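Local structure of putative alcohol dehydrogenase (Sinorhizobium meliloti, 4J6F) at residues W97-T103 with D150-H156; E132-V136 with L180-L185; R197-R203 with E324-S328; I224-R228 with M246-Q252; D280-P285 with T302-G308. The protein probably acts as a medium-chain alcohol dehydrogenase that oxidises alcohols with a nicotinamide cofactor, though its substrate is not established. One frame throughout, in Å; residues are numbered along the deposited sequence.

Interactions 1 and 2 belong to the mixed sheet, where strands 133-140 and 152-153 are neighbours; interactions 3, 4 and 5 belong to the six-stranded parallel sheet and its helices. Interactions 1 and 4 are mostly buried, the other three partly so. Arginines dominate the polar chemistry of interactions 1 to 4, and in each of these contacts one arginine takes a backbone carbonyl, but their setting differs: an aromatic cluster in interaction 1, a leucine methyl in interaction 2, a histidine in interaction 3 and an aliphatic patch in interaction 4. Interaction 5 is instead mainly backbone against backbone. It adjoins interaction 3 through H326 and T302, and L199 packs interaction 3 against L226 of interaction 4.

Interaction 1 (W97-T103 with D150-H156); sequences WRRHGNT and DIDYMGH
R98 and T103 anchor 97-103 to 150-156 by gripping two backbone carbonyls and one carboxylate. The R98 side chain runs extended from CG to NE (chi3 -170°) and brings its guanidinium edge to the chain: NE donates to I151 O at 3.0 Å, nearly straight, NH1 adds a longer bond to the same oxygen, and NH1 also meets D150 O at 2.6 Å. On its remaining edge NH2 returns to G101 O, so three in-plane acceptors fix how the guanidinium plane is turned. D152 stacks over one guanidinium face with the planes only 10° apart; R98 NE lies 3.5 Å from D152 OD2, an ion pair in which no N-H points at the oxygen. That same OD2 receives the T103 OG1 hydroxyl at 2.5 Å on its syn lone pair. D152 OD1, in turn, accepts from H156 ND1 at 2.9 Å and from Y153 N, fixing the imidazole's rotation. A methionine in place of R98 would probably leave the carbonyls of D150 and I151 without these donors and D152 without its stacked charge. Farther in, W97 NE1 sits over the H156 ring face, 3.4 Å from H156 CG, and the W97 five-membered ring lies almost parallel to Y153 but slid aside, with little overlap. Y153 OH bonds T76 OG1, and L320 of the second subunit packs on W97. R98, T103 and the W97-Y153-H156 aromatic cluster fasten the loop onto strand 152-153, while the H156-D152 His-carboxylate bond braces the receiving side, within the GroES-like domain of a medium-chain dehydrogenase.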
# COMPACT_ATOMS: atom_id res chain seq x y z
N TRP A 97 18.87 -1.38 10.18
CA TRP A 97 17.65 -1.64 9.45
C TRP A 97 17.15 -3.04 9.78
O TRP A 97 15.94 -3.31 9.72
CB TRP A 97 17.87 -1.47 7.96
CG TRP A 97 18.78 -2.48 7.39
CD1 TRP A 97 20.12 -2.40 7.31
CD2 TRP A 97 18.41 -3.75 6.83
NE1 TRP A 97 20.62 -3.54 6.72
CE2 TRP A 97 19.59 -4.38 6.42
CE3 TRP A 97 17.19 -4.41 6.63
CZ2 TRP A 97 19.60 -5.64 5.82
CZ3 TRP A 97 17.19 -5.66 6.04
CH2 TRP A 97 18.39 -6.26 5.64
N ARG A 98 18.08 -3.93 10.12
CA ARG A 98 17.69 -5.29 10.40
C ARG A 98 17.16 -5.38 11.82
O ARG A 98 17.80 -5.96 12.69
CB ARG A 98 18.82 -6.27 10.14
CG ARG A 98 18.30 -7.57 9.57
CD ARG A 98 19.39 -8.32 8.85
NE ARG A 98 18.87 -9.45 8.09
CZ ARG A 98 18.66 -10.67 8.58
NH1 ARG A 98 18.17 -11.62 7.79
NH2 ARG A 98 18.93 -10.94 9.85
N ARG A 99 15.97 -4.81 12.02
CA ARG A 99 15.39 -4.68 13.36
C ARG A 99 15.22 -6.00 14.12
O ARG A 99 15.30 -6.01 15.34
CB ARG A 99 14.04 -3.95 13.30
CG ARG A 99 14.11 -2.49 12.87
CD ARG A 99 12.73 -2.00 12.43
NE ARG A 99 12.60 -0.54 12.38
CZ ARG A 99 11.45 0.10 12.12
NH1 ARG A 99 10.32 -0.59 11.86
NH2 ARG A 99 11.42 1.43 12.09
N HIS A 100 15.01 -7.11 13.41
CA HIS A 100 14.65 -8.35 14.10
C HIS A 100 15.66 -9.50 13.98
O HIS A 100 15.39 -10.61 14.43
CB HIS A 100 13.23 -8.79 13.70
CG HIS A 100 12.18 -7.79 14.08
ND1 HIS A 100 11.69 -7.68 15.37
CD2 HIS A 100 11.56 -6.83 13.36
CE1 HIS A 100 10.81 -6.70 15.41
NE2 HIS A 100 10.71 -6.17 14.21
N GLY A 101 16.82 -9.21 13.41
CA GLY A 101 17.91 -10.17 13.36
C GLY A 101 19.18 -9.37 13.21
O GLY A 101 19.67 -9.20 12.09
N ASN A 102 19.68 -8.85 14.32
CA ASN A 102 20.86 -7.99 14.25
C ASN A 102 22.15 -8.76 13.96
O ASN A 102 22.78 -9.31 14.86
CB ASN A 102 21.00 -7.11 15.50
CG ASN A 102 22.10 -6.08 15.35
OD1 ASN A 102 22.62 -5.87 14.25
ND2 ASN A 102 22.46 -5.43 16.45
N THR A 103 22.52 -8.77 12.68
CA THR A 103 23.72 -9.43 12.18
C THR A 103 24.89 -8.45 12.01
O THR A 103 25.99 -8.82 11.58
CB THR A 103 23.45 -10.11 10.82
OG1 THR A 103 22.91 -9.14 9.92
CG2 THR A 103 22.49 -11.28 10.97
N ASP A 150 13.71 -12.48 4.59
CA ASP A 150 14.85 -12.71 5.48
C ASP A 150 16.15 -12.12 4.96
O ASP A 150 17.22 -12.45 5.46
CB ASP A 150 15.06 -14.21 5.74
CG ASP A 150 13.88 -14.87 6.45
OD1 ASP A 150 13.25 -14.23 7.32
OD2 ASP A 150 13.58 -16.05 6.13
N ILE A 151 16.06 -11.25 3.96
CA ILE A 151 17.24 -10.70 3.31
C ILE A 151 18.18 -9.98 4.27
O ILE A 151 17.76 -9.48 5.32
CB ILE A 151 16.88 -9.70 2.19
CG1 ILE A 151 15.91 -8.65 2.72
CG2 ILE A 151 16.35 -10.44 0.97
CD1 ILE A 151 15.71 -7.48 1.78
N ASP A 152 19.45 -9.96 3.88
CA ASP A 152 20.50 -9.19 4.52
C ASP A 152 21.39 -8.69 3.37
O ASP A 152 21.07 -8.93 2.19
CB ASP A 152 21.27 -10.10 5.46
CG ASP A 152 21.95 -9.34 6.60
OD1 ASP A 152 22.17 -8.11 6.48
OD2 ASP A 152 22.28 -10.01 7.61
N TYR A 153 22.48 -7.99 3.67
CA TYR A 153 23.44 -7.62 2.62
C TYR A 153 24.87 -7.49 3.06
O TYR A 153 25.16 -7.24 4.23
CB TYR A 153 23.02 -6.33 1.89
CG TYR A 153 23.16 -5.05 2.68
CD1 TYR A 153 24.38 -4.39 2.77
CD2 TYR A 153 22.06 -4.48 3.32
CE1 TYR A 153 24.50 -3.20 3.49
CE2 TYR A 153 22.17 -3.30 4.04
CZ TYR A 153 23.39 -2.65 4.12
OH TYR A 153 23.49 -1.47 4.82
N MSE A 154 25.77 -7.65 2.10
CA MSE A 154 27.20 -7.48 2.31
C MSE A 154 27.50 -6.04 2.57
O MSE A 154 27.11 -5.16 1.80
CB MSE A 154 27.92 -7.98 1.07
CG MSE A 154 27.18 -9.24 0.67
SE MSE A 154 28.40 -10.60 -0.01
CE MSE A 154 27.16 -11.42 -1.30
N GLY A 155 28.21 -5.79 3.66
CA GLY A 155 28.41 -4.45 4.17
C GLY A 155 27.54 -4.23 5.41
O GLY A 155 27.73 -3.26 6.14
N HIS A 156 26.58 -5.12 5.63
CA HIS A 156 25.83 -5.13 6.88
C HIS A 156 25.96 -6.42 7.68
O HIS A 156 26.44 -6.42 8.79
CB HIS A 156 24.36 -4.80 6.65
CG HIS A 156 23.54 -4.82 7.90
ND1 HIS A 156 22.87 -5.94 8.34
CD2 HIS A 156 23.30 -3.86 8.83
CE1 HIS A 156 22.25 -5.67 9.47
NE2 HIS A 156 22.50 -4.42 9.79

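Interaction 2 (E132-V136 with L180-L185); sequences ERVMV and LTDIEL
R133 supplies both polar links to 180-185, and both leave from its NH2. One goes to L180 O at 2.7 Å, straight (169°) and close to the guanidinium plane; the other is a salt bridge to D182 OD1 at 3.1 Å, tilted somewhat from that plane and meeting the oxygen nearly along its C-O axis. The chain gets there by swinging CG opposite the backbone N (chi1 -165°) and then folding at chi2 and chi3, which also lays CG and CD alongside D182 OD1. The other carboxylate oxygen, D182 OD2, is bonded to T69 and H117. These contacts seat the first turn of helix 182-185 on strand 133-140, part of the mixed sheet of the GroES-like domain, beside V115 of the adjoining strand. A serine at R133 would probably leave L180 O and D182 OD1 without this donor and strip the cover from L185. Apolar contact completes the join. L185 CD2 sits over the centre of one guanidinium face, 3.5 Å from R133 CZ. Deeper along the strand, selenomethionine M135 packs more loosely, its CG 4.3 Å from L185 CG.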
# COMPACT_ATOMS: atom_id res chain seq x y z
N GLU A 132 39.01 -13.22 -13.16
CA GLU A 132 37.78 -12.64 -13.67
C GLU A 132 37.45 -11.30 -13.03
O GLU A 132 37.73 -11.10 -11.84
CB GLU A 132 36.62 -13.60 -13.44
CG GLU A 132 36.41 -14.58 -14.57
CD GLU A 132 35.48 -15.72 -14.19
OE1 GLU A 132 34.67 -15.56 -13.25
OE2 GLU A 132 35.57 -16.78 -14.83
N ARG A 133 36.87 -10.41 -13.82
CA ARG A 133 36.39 -9.12 -13.35
C ARG A 133 34.92 -9.30 -12.98
O ARG A 133 34.08 -9.60 -13.84
CB ARG A 133 36.59 -8.06 -14.44
CG ARG A 133 36.46 -6.62 -13.98
CD ARG A 133 35.02 -6.10 -14.03
NE ARG A 133 34.37 -6.20 -15.35
CZ ARG A 133 34.25 -5.19 -16.22
NH1 ARG A 133 33.63 -5.40 -17.38
NH2 ARG A 133 34.72 -3.98 -15.93
N VAL A 134 34.62 -9.15 -11.69
CA VAL A 134 33.27 -9.37 -11.21
C VAL A 134 32.59 -8.16 -10.57
O VAL A 134 33.22 -7.34 -9.89
CB VAL A 134 33.18 -10.57 -10.24
CG1 VAL A 134 33.56 -11.85 -10.96
CG2 VAL A 134 34.02 -10.34 -8.99
N MSE A 135 31.29 -8.07 -10.81
CA MSE A 135 30.41 -7.18 -10.09
C MSE A 135 29.74 -8.01 -9.04
O MSE A 135 29.11 -9.02 -9.35
CB MSE A 135 29.37 -6.71 -11.08
CG MSE A 135 28.55 -5.57 -10.50
SE MSE A 135 27.03 -5.31 -11.70
CE MSE A 135 25.60 -5.26 -10.35
N VAL A 136 29.89 -7.60 -7.78
CA VAL A 136 29.29 -8.29 -6.65
C VAL A 136 27.79 -8.01 -6.53
O VAL A 136 27.37 -6.85 -6.56
CB VAL A 136 29.96 -7.85 -5.34
CG1 VAL A 136 29.19 -8.35 -4.13
CG2 VAL A 136 31.40 -8.34 -5.29
N LEU A 180 32.51 -1.63 -19.85
CA LEU A 180 32.60 -0.59 -18.84
C LEU A 180 33.78 -0.78 -17.89
O LEU A 180 34.16 -1.90 -17.56
CB LEU A 180 31.33 -0.53 -18.02
CG LEU A 180 29.95 -0.30 -18.67
CD1 LEU A 180 28.88 -0.36 -17.58
CD2 LEU A 180 29.84 0.99 -19.47
N THR A 181 34.34 0.35 -17.46
CA THR A 181 35.29 0.45 -16.35
C THR A 181 34.79 -0.23 -15.08
O THR A 181 33.59 -0.27 -14.82
CB THR A 181 35.47 1.93 -15.97
OG1 THR A 181 35.50 2.70 -17.15
CG2 THR A 181 36.76 2.15 -15.26
N ASP A 182 35.72 -0.74 -14.27
CA ASP A 182 35.41 -1.21 -12.93
C ASP A 182 34.66 -0.12 -12.15
O ASP A 182 33.61 -0.41 -11.55
CB ASP A 182 36.68 -1.64 -12.18
CG ASP A 182 37.41 -2.80 -12.87
OD1 ASP A 182 36.96 -3.26 -13.95
OD2 ASP A 182 38.45 -3.25 -12.33
N ILE A 183 35.16 1.11 -12.19
CA ILE A 183 34.46 2.23 -11.55
C ILE A 183 33.02 2.41 -12.06
O ILE A 183 32.10 2.60 -11.27
CB ILE A 183 35.23 3.56 -11.68
CG1 ILE A 183 36.54 3.52 -10.86
CG2 ILE A 183 34.35 4.73 -11.24
CD1 ILE A 183 37.53 4.63 -11.16
N GLU A 184 32.83 2.32 -13.38
CA GLU A 184 31.52 2.52 -13.99
C GLU A 184 30.56 1.44 -13.54
O GLU A 184 29.40 1.71 -13.21
CB GLU A 184 31.64 2.54 -15.52
CG GLU A 184 32.41 3.75 -16.05
CD GLU A 184 32.43 3.86 -17.57
OE1 GLU A 184 32.21 4.99 -18.06
OE2 GLU A 184 32.68 2.84 -18.26
N LEU A 185 31.06 0.22 -13.51
CA LEU A 185 30.29 -0.94 -13.09
C LEU A 185 29.89 -0.87 -11.62
O LEU A 185 28.89 -1.47 -11.22
CB LEU A 185 31.13 -2.18 -13.34
CG LEU A 185 30.44 -3.47 -13.72
CD1 LEU A 185 29.42 -3.24 -14.83
CD2 LEU A 185 31.51 -4.46 -14.16

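Interaction 3 (R197-R203 with E324-S328); sequences RMLERAR and ELHGS
R197 CB rests 3.6 Å from S328 OG, where the end of helix 189-201 runs roughly antiparallel beside strand 324-327, an outer strand of the chain's Rossmann-type parallel sheet; an antiparallel strand of the second subunit carries the sheet on across the interface. The R197 guanidinium turns elsewhere, to D335. The next residue, selenomethionine M198, sets CG 3.9 Å from the same S328 OG and reaches on toward T301 and A279 of the sheet. R201 carries most of the contact. Its chain folds twice, at chi2 and chi3, bringing the guanidinium down beside H326 with the two planes almost perpendicular (87°). NH1 donates to G327 O at 2.8 Å, approaching from above the carbonyl plane, while NH2 makes a weak bond to H326 ND1 and also hydrogen-bonds L323 O of the second subunit. R201 O lies over one face of the imidazole, and A202 CA is near its CD2. At the C-terminal end a Schellman motif turns the chain at R203, whose NH1 sits between the two E324 oxygens in a salt bridge, 2.7 Å from OE2, through two weak bonds. E324 OE1 also accepts H326 NE2 at 2.9 Å, on its anti lone pair.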
# COMPACT_ATOMS: atom_id res chain seq x y z
N ARG A 197 13.02 -3.27 -8.01
CA ARG A 197 12.03 -3.92 -7.16
C ARG A 197 10.85 -2.99 -7.00
O ARG A 197 9.70 -3.41 -7.14
CB ARG A 197 12.60 -4.22 -5.77
CG ARG A 197 12.23 -5.58 -5.17
CD ARG A 197 10.83 -6.08 -5.49
NE ARG A 197 10.81 -7.52 -5.74
CZ ARG A 197 10.24 -8.43 -4.96
NH1 ARG A 197 9.62 -8.07 -3.85
NH2 ARG A 197 10.28 -9.71 -5.28
N MSE A 198 11.15 -1.72 -6.75
CA MSE A 198 10.13 -0.69 -6.56
C MSE A 198 9.24 -0.68 -7.77
O MSE A 198 8.02 -0.72 -7.63
CB MSE A 198 10.77 0.67 -6.34
CG MSE A 198 11.26 0.86 -4.91
SE MSE A 198 12.16 2.62 -4.75
CE MSE A 198 10.63 3.83 -4.95
N LEU A 199 9.85 -0.65 -8.95
CA LEU A 199 9.09 -0.60 -10.20
C LEU A 199 8.30 -1.88 -10.46
O LEU A 199 7.26 -1.85 -11.13
CB LEU A 199 9.99 -0.26 -11.39
CG LEU A 199 10.60 1.15 -11.35
CD1 LEU A 199 11.42 1.44 -12.58
CD2 LEU A 199 9.54 2.22 -11.15
N GLU A 200 8.79 -2.99 -9.92
CA GLU A 200 8.13 -4.28 -10.05
C GLU A 200 6.94 -4.39 -9.08
O GLU A 200 5.88 -4.94 -9.41
CB GLU A 200 9.17 -5.39 -9.83
CG GLU A 200 8.76 -6.77 -10.32
CD GLU A 200 8.93 -6.98 -11.81
OE1 GLU A 200 8.98 -8.16 -12.22
OE2 GLU A 200 9.01 -5.99 -12.59
N ARG A 201 7.12 -3.84 -7.87
CA ARG A 201 6.09 -3.88 -6.84
C ARG A 201 4.91 -3.00 -7.19
O ARG A 201 3.77 -3.32 -6.89
CB ARG A 201 6.67 -3.46 -5.49
CG ARG A 201 7.55 -4.51 -4.83
CD ARG A 201 6.74 -5.65 -4.24
NE ARG A 201 5.73 -5.12 -3.34
CZ ARG A 201 6.00 -4.59 -2.15
NH1 ARG A 201 7.26 -4.55 -1.70
NH2 ARG A 201 5.02 -4.10 -1.41
N ALA A 202 5.21 -1.88 -7.84
CA ALA A 202 4.18 -0.98 -8.32
C ALA A 202 3.60 -1.41 -9.68
O ALA A 202 2.69 -0.77 -10.18
CB ALA A 202 4.74 0.43 -8.41
N ARG A 203 4.16 -2.47 -10.27
CA ARG A 203 3.71 -2.99 -11.57
C ARG A 203 3.70 -1.93 -12.68
O ARG A 203 2.75 -1.89 -13.48
CB ARG A 203 2.33 -3.60 -11.45
CG ARG A 203 2.28 -4.88 -10.64
CD ARG A 203 0.85 -5.28 -10.30
NE ARG A 203 0.28 -4.42 -9.27
CZ ARG A 203 -0.64 -3.48 -9.48
NH1 ARG A 203 -1.09 -2.77 -8.46
NH2 ARG A 203 -1.11 -3.24 -10.69
N GLU A 324 -2.78 2.31 -3.66
CA GLU A 324 -1.88 1.32 -3.07
C GLU A 324 -0.60 2.02 -2.67
O GLU A 324 -0.04 2.80 -3.45
CB GLU A 324 -1.49 0.23 -4.05
CG GLU A 324 -2.63 -0.39 -4.82
CD GLU A 324 -2.14 -1.33 -5.91
OE1 GLU A 324 -1.06 -1.94 -5.74
OE2 GLU A 324 -2.85 -1.46 -6.93
N LEU A 325 -0.14 1.72 -1.46
CA LEU A 325 1.18 2.15 -1.01
C LEU A 325 2.05 0.92 -0.87
O LEU A 325 1.61 -0.07 -0.29
CB LEU A 325 1.07 2.82 0.35
CG LEU A 325 0.95 4.33 0.36
CD1 LEU A 325 -0.23 4.80 -0.47
CD2 LEU A 325 0.83 4.80 1.79
N HIS A 326 3.26 0.97 -1.42
CA HIS A 326 4.19 -0.15 -1.36
C HIS A 326 5.50 0.27 -0.77
O HIS A 326 6.09 1.26 -1.20
CB HIS A 326 4.47 -0.71 -2.75
CG HIS A 326 3.30 -1.38 -3.37
ND1 HIS A 326 2.84 -2.61 -2.96
CD2 HIS A 326 2.49 -1.00 -4.38
CE1 HIS A 326 1.79 -2.95 -3.68
NE2 HIS A 326 1.55 -1.99 -4.56
N GLY A 327 5.96 -0.49 0.21
CA GLY A 327 7.31 -0.34 0.74
C GLY A 327 8.13 -1.52 0.31
O GLY A 327 7.63 -2.65 0.27
N SER A 328 9.41 -1.28 -0.00
CA SER A 328 10.27 -2.27 -0.64
C SER A 328 11.76 -2.04 -0.30
O SER A 328 12.19 -0.90 -0.20
CB SER A 328 10.00 -2.18 -2.15
OG SER A 328 11.13 -2.52 -2.93

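Interaction 4 (I224-R228 with M246-Q252); sequences IQLAR and MLDIGAQ
I224 pushes both of its branches into the turn that ends helix 243-248. The CG1 branch ends at CD1, 3.9 Å from the selenium of M246 and close to I249 CD1, with the side chains of I224 and M246 crossing at about a right angle. The other branch, CG2, is directed opposite the backbone N and meets I249 CG1 at 4.0 Å, then A251 N and CB. A236 of strand 233-238 also packs on I224. Strands 209-212, 233-238 and 253-256, linked by helices 218-229 and 243-248, make two successive beta-alpha-beta crossovers of the Rossmann-type domain, and the contact joins the two helices. A Schellman motif at G250 closes the second of them; a side chain there would press on R228 CG. Q225 CG lies 3.9 Å from I249 O, while its amide oxygen bonds R349 N. At the polar edge of the contact R228 bends at chi2 (-64°) and offers one guanidinium edge: NE donates to G250 O at 2.7 Å, in the carbonyl plane and fairly straight, with a weak second bond from NH2. That NH2 also reaches Q252 OE1 at 3.2 Å, on a lone pair, the amide plane turned 68° from the guanidinium.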
# COMPACT_ATOMS: atom_id res chain seq x y z
N ILE A 224 14.62 6.66 -12.88
CA ILE A 224 14.45 7.37 -14.15
C ILE A 224 14.95 6.53 -15.33
O ILE A 224 14.25 6.38 -16.34
CB ILE A 224 15.11 8.76 -14.10
CG1 ILE A 224 14.40 9.61 -13.05
CG2 ILE A 224 15.08 9.44 -15.48
CD1 ILE A 224 15.06 10.94 -12.77
N GLN A 225 16.14 5.97 -15.20
CA GLN A 225 16.68 5.09 -16.23
C GLN A 225 15.86 3.81 -16.36
O GLN A 225 15.44 3.43 -17.47
CB GLN A 225 18.15 4.76 -15.99
CG GLN A 225 19.11 5.93 -16.14
CD GLN A 225 20.51 5.46 -16.44
OE1 GLN A 225 20.85 5.20 -17.61
NE2 GLN A 225 21.34 5.32 -15.40
N LEU A 226 15.59 3.15 -15.23
CA LEU A 226 14.85 1.90 -15.29
C LEU A 226 13.44 2.11 -15.86
O LEU A 226 12.94 1.27 -16.59
CB LEU A 226 14.82 1.22 -13.94
CG LEU A 226 16.18 0.83 -13.36
CD1 LEU A 226 15.99 0.49 -11.89
CD2 LEU A 226 16.81 -0.34 -14.07
N ALA A 227 12.81 3.24 -15.55
CA ALA A 227 11.53 3.57 -16.16
C ALA A 227 11.62 3.56 -17.69
O ALA A 227 10.78 2.98 -18.39
CB ALA A 227 11.04 4.92 -15.68
N ARG A 228 12.67 4.20 -18.22
CA ARG A 228 12.86 4.24 -19.66
C ARG A 228 13.08 2.83 -20.21
O ARG A 228 12.51 2.46 -21.23
CB ARG A 228 14.03 5.14 -20.01
CG ARG A 228 13.69 6.61 -19.93
CD ARG A 228 12.63 6.96 -20.96
NE ARG A 228 12.28 8.37 -20.87
CZ ARG A 228 11.25 8.94 -21.48
NH1 ARG A 228 10.44 8.21 -22.24
NH2 ARG A 228 11.02 10.23 -21.31
N MSE A 246 18.72 15.92 -15.18
CA MSE A 246 17.65 14.93 -15.18
C MSE A 246 17.21 14.67 -16.58
O MSE A 246 17.01 13.51 -16.96
CB MSE A 246 16.48 15.36 -14.30
CG MSE A 246 16.85 15.51 -12.83
SE MSE A 246 17.51 13.82 -12.03
CE MSE A 246 19.44 13.92 -12.43
N LEU A 247 17.07 15.73 -17.38
CA LEU A 247 16.81 15.57 -18.81
C LEU A 247 17.87 14.67 -19.48
O LEU A 247 17.55 13.83 -20.33
CB LEU A 247 16.73 16.94 -19.50
CG LEU A 247 15.52 17.82 -19.16
CD1 LEU A 247 15.60 19.18 -19.84
CD2 LEU A 247 14.18 17.15 -19.49
N ASP A 248 19.11 14.83 -19.06
CA ASP A 248 20.21 14.08 -19.66
C ASP A 248 20.11 12.57 -19.42
O ASP A 248 20.58 11.79 -20.23
CB ASP A 248 21.55 14.59 -19.15
CG ASP A 248 22.63 14.54 -20.21
OD1 ASP A 248 22.46 13.80 -21.20
OD2 ASP A 248 23.64 15.26 -20.06
N ILE A 249 19.52 12.17 -18.31
CA ILE A 249 19.42 10.74 -18.02
C ILE A 249 18.08 10.13 -18.43
O ILE A 249 17.85 8.96 -18.18
CB ILE A 249 19.77 10.41 -16.55
CG1 ILE A 249 18.75 11.02 -15.60
CG2 ILE A 249 21.17 10.88 -16.23
CD1 ILE A 249 18.87 10.52 -14.17
N GLY A 250 17.21 10.93 -19.08
CA GLY A 250 16.00 10.42 -19.73
C GLY A 250 14.65 10.86 -19.19
O GLY A 250 13.62 10.34 -19.61
N ALA A 251 14.64 11.82 -18.26
CA ALA A 251 13.37 12.34 -17.73
C ALA A 251 12.59 13.01 -18.84
O ALA A 251 13.17 13.68 -19.69
CB ALA A 251 13.60 13.32 -16.59
N GLN A 252 11.28 12.84 -18.83
CA GLN A 252 10.41 13.46 -19.82
C GLN A 252 10.31 14.95 -19.57
O GLN A 252 10.49 15.75 -20.46
CB GLN A 252 9.02 12.81 -19.80
CG GLN A 252 8.01 13.40 -20.78
CD GLN A 252 8.48 13.37 -22.22
OE1 GLN A 252 9.28 12.52 -22.63
NE2 GLN A 252 7.98 14.31 -23.01

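Interaction 5 (D280-P285 with T302-G308); sequences DLVGGP and TAGAIAG
T302 turns its OG1 opposite the backbone N (chi1 -180°), bringing the hydroxyl to within 3.0 Å of D280 O; D280 takes a similar torsion (chi1 -174°), which swings its carboxylate back over its own loop. The two segments are the turns that follow neighbouring parallel strands 277-280 and 299-302 of the Rossmann-type domain, and in related dehydrogenases loops at this end of the sheet border the cofactor cleft. D280 OD1 accepts V282 N, an Asx turn, and G283 N at 2.9 Å, almost straight, which extends it to an Asx motif. Both donors come from the same face of the carboxylate. T213 shares this oxygen and Y300 OH holds OD2, so both carboxylate oxygens are engaged, and the acid in turn shapes the loop. Across the contact the backbones are stitched together: I306 N donates to L281 O at 3.1 Å, A307 N donates to V282 O at 3.0 Å in the carbonyl plane, and L281 CA makes a C-H...O contact of 3.2 Å with G304 O. Side chains add a small apolar patch, with V282 CG1 resting 3.5 Å from A307 CB and P285 CD at the margin. A305 CB packs beside V282 O. From the second subunit, M318 packs on T302 and L315 on A305. G283 and G284 both have positive phi, and a CB on either would run into the opposite loop, at A305 CB and A307 O respectively. Beyond them G284 N makes a weak bond of 2.8 Å to G308 O.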
# COMPACT_ATOMS: atom_id res chain seq x y z
N ASP A 280 8.74 7.54 -4.43
CA ASP A 280 9.11 8.54 -3.44
C ASP A 280 10.40 8.16 -2.73
O ASP A 280 10.52 7.07 -2.18
CB ASP A 280 8.00 8.67 -2.41
CG ASP A 280 8.24 9.78 -1.43
OD1 ASP A 280 9.06 10.69 -1.68
OD2 ASP A 280 7.56 9.76 -0.38
N LEU A 281 11.38 9.07 -2.74
CA LEU A 281 12.61 8.81 -2.02
C LEU A 281 12.90 9.87 -0.99
O LEU A 281 13.94 9.85 -0.32
CB LEU A 281 13.77 8.65 -2.99
CG LEU A 281 13.43 7.35 -3.70
CD1 LEU A 281 13.67 7.43 -5.21
CD2 LEU A 281 14.12 6.17 -3.03
N VAL A 282 11.98 10.83 -0.90
CA VAL A 282 12.07 11.93 0.05
C VAL A 282 11.15 11.80 1.26
O VAL A 282 11.59 11.95 2.38
CB VAL A 282 11.77 13.25 -0.67
CG1 VAL A 282 11.94 14.43 0.26
CG2 VAL A 282 12.66 13.40 -1.88
N GLY A 283 9.88 11.51 1.02
CA GLY A 283 8.89 11.46 2.08
C GLY A 283 8.75 12.79 2.79
O GLY A 283 8.76 13.85 2.16
N GLY A 284 8.62 12.74 4.12
CA GLY A 284 8.51 13.94 4.95
C GLY A 284 7.36 14.86 4.60
O GLY A 284 6.22 14.42 4.46
N PRO A 285 7.66 16.17 4.45
CA PRO A 285 6.56 17.12 4.23
C PRO A 285 5.97 17.02 2.81
O PRO A 285 4.93 17.61 2.53
CB PRO A 285 7.24 18.47 4.46
CG PRO A 285 8.68 18.25 4.09
CD PRO A 285 8.98 16.78 4.21
N THR A 302 8.01 3.24 -2.23
CA THR A 302 9.17 3.85 -1.58
C THR A 302 10.15 2.82 -1.04
O THR A 302 9.77 1.70 -0.71
CB THR A 302 8.73 4.79 -0.43
OG1 THR A 302 9.87 5.38 0.19
CG2 THR A 302 7.95 4.03 0.63
N ALA A 303 11.42 3.19 -1.00
CA ALA A 303 12.44 2.41 -0.30
C ALA A 303 13.38 3.25 0.56
O ALA A 303 14.42 2.78 0.99
CB ALA A 303 13.23 1.56 -1.27
N GLY A 304 13.02 4.50 0.78
CA GLY A 304 13.80 5.42 1.59
C GLY A 304 13.08 6.75 1.61
O GLY A 304 12.35 7.08 0.69
N ALA A 305 13.27 7.52 2.67
CA ALA A 305 12.66 8.82 2.79
C ALA A 305 13.68 9.71 3.46
O ALA A 305 13.80 9.72 4.68
CB ALA A 305 11.38 8.75 3.62
N ILE A 306 14.36 10.52 2.69
CA ILE A 306 15.50 11.25 3.21
C ILE A 306 15.11 12.45 4.07
O ILE A 306 15.96 13.16 4.56
CB ILE A 306 16.45 11.65 2.06
CG1 ILE A 306 17.88 11.78 2.57
CG2 ILE A 306 15.97 12.92 1.38
CD1 ILE A 306 18.92 11.76 1.48
N ALA A 307 13.81 12.69 4.22
CA ALA A 307 13.33 13.98 4.73
C ALA A 307 12.34 14.15 5.93
O ALA A 307 12.06 15.30 6.27
CB ALA A 307 12.86 14.85 3.58
N GLY A 308 11.80 13.13 6.60
CA GLY A 308 12.08 11.73 6.42
C GLY A 308 10.85 10.85 6.66
O GLY A 308 9.74 11.13 6.18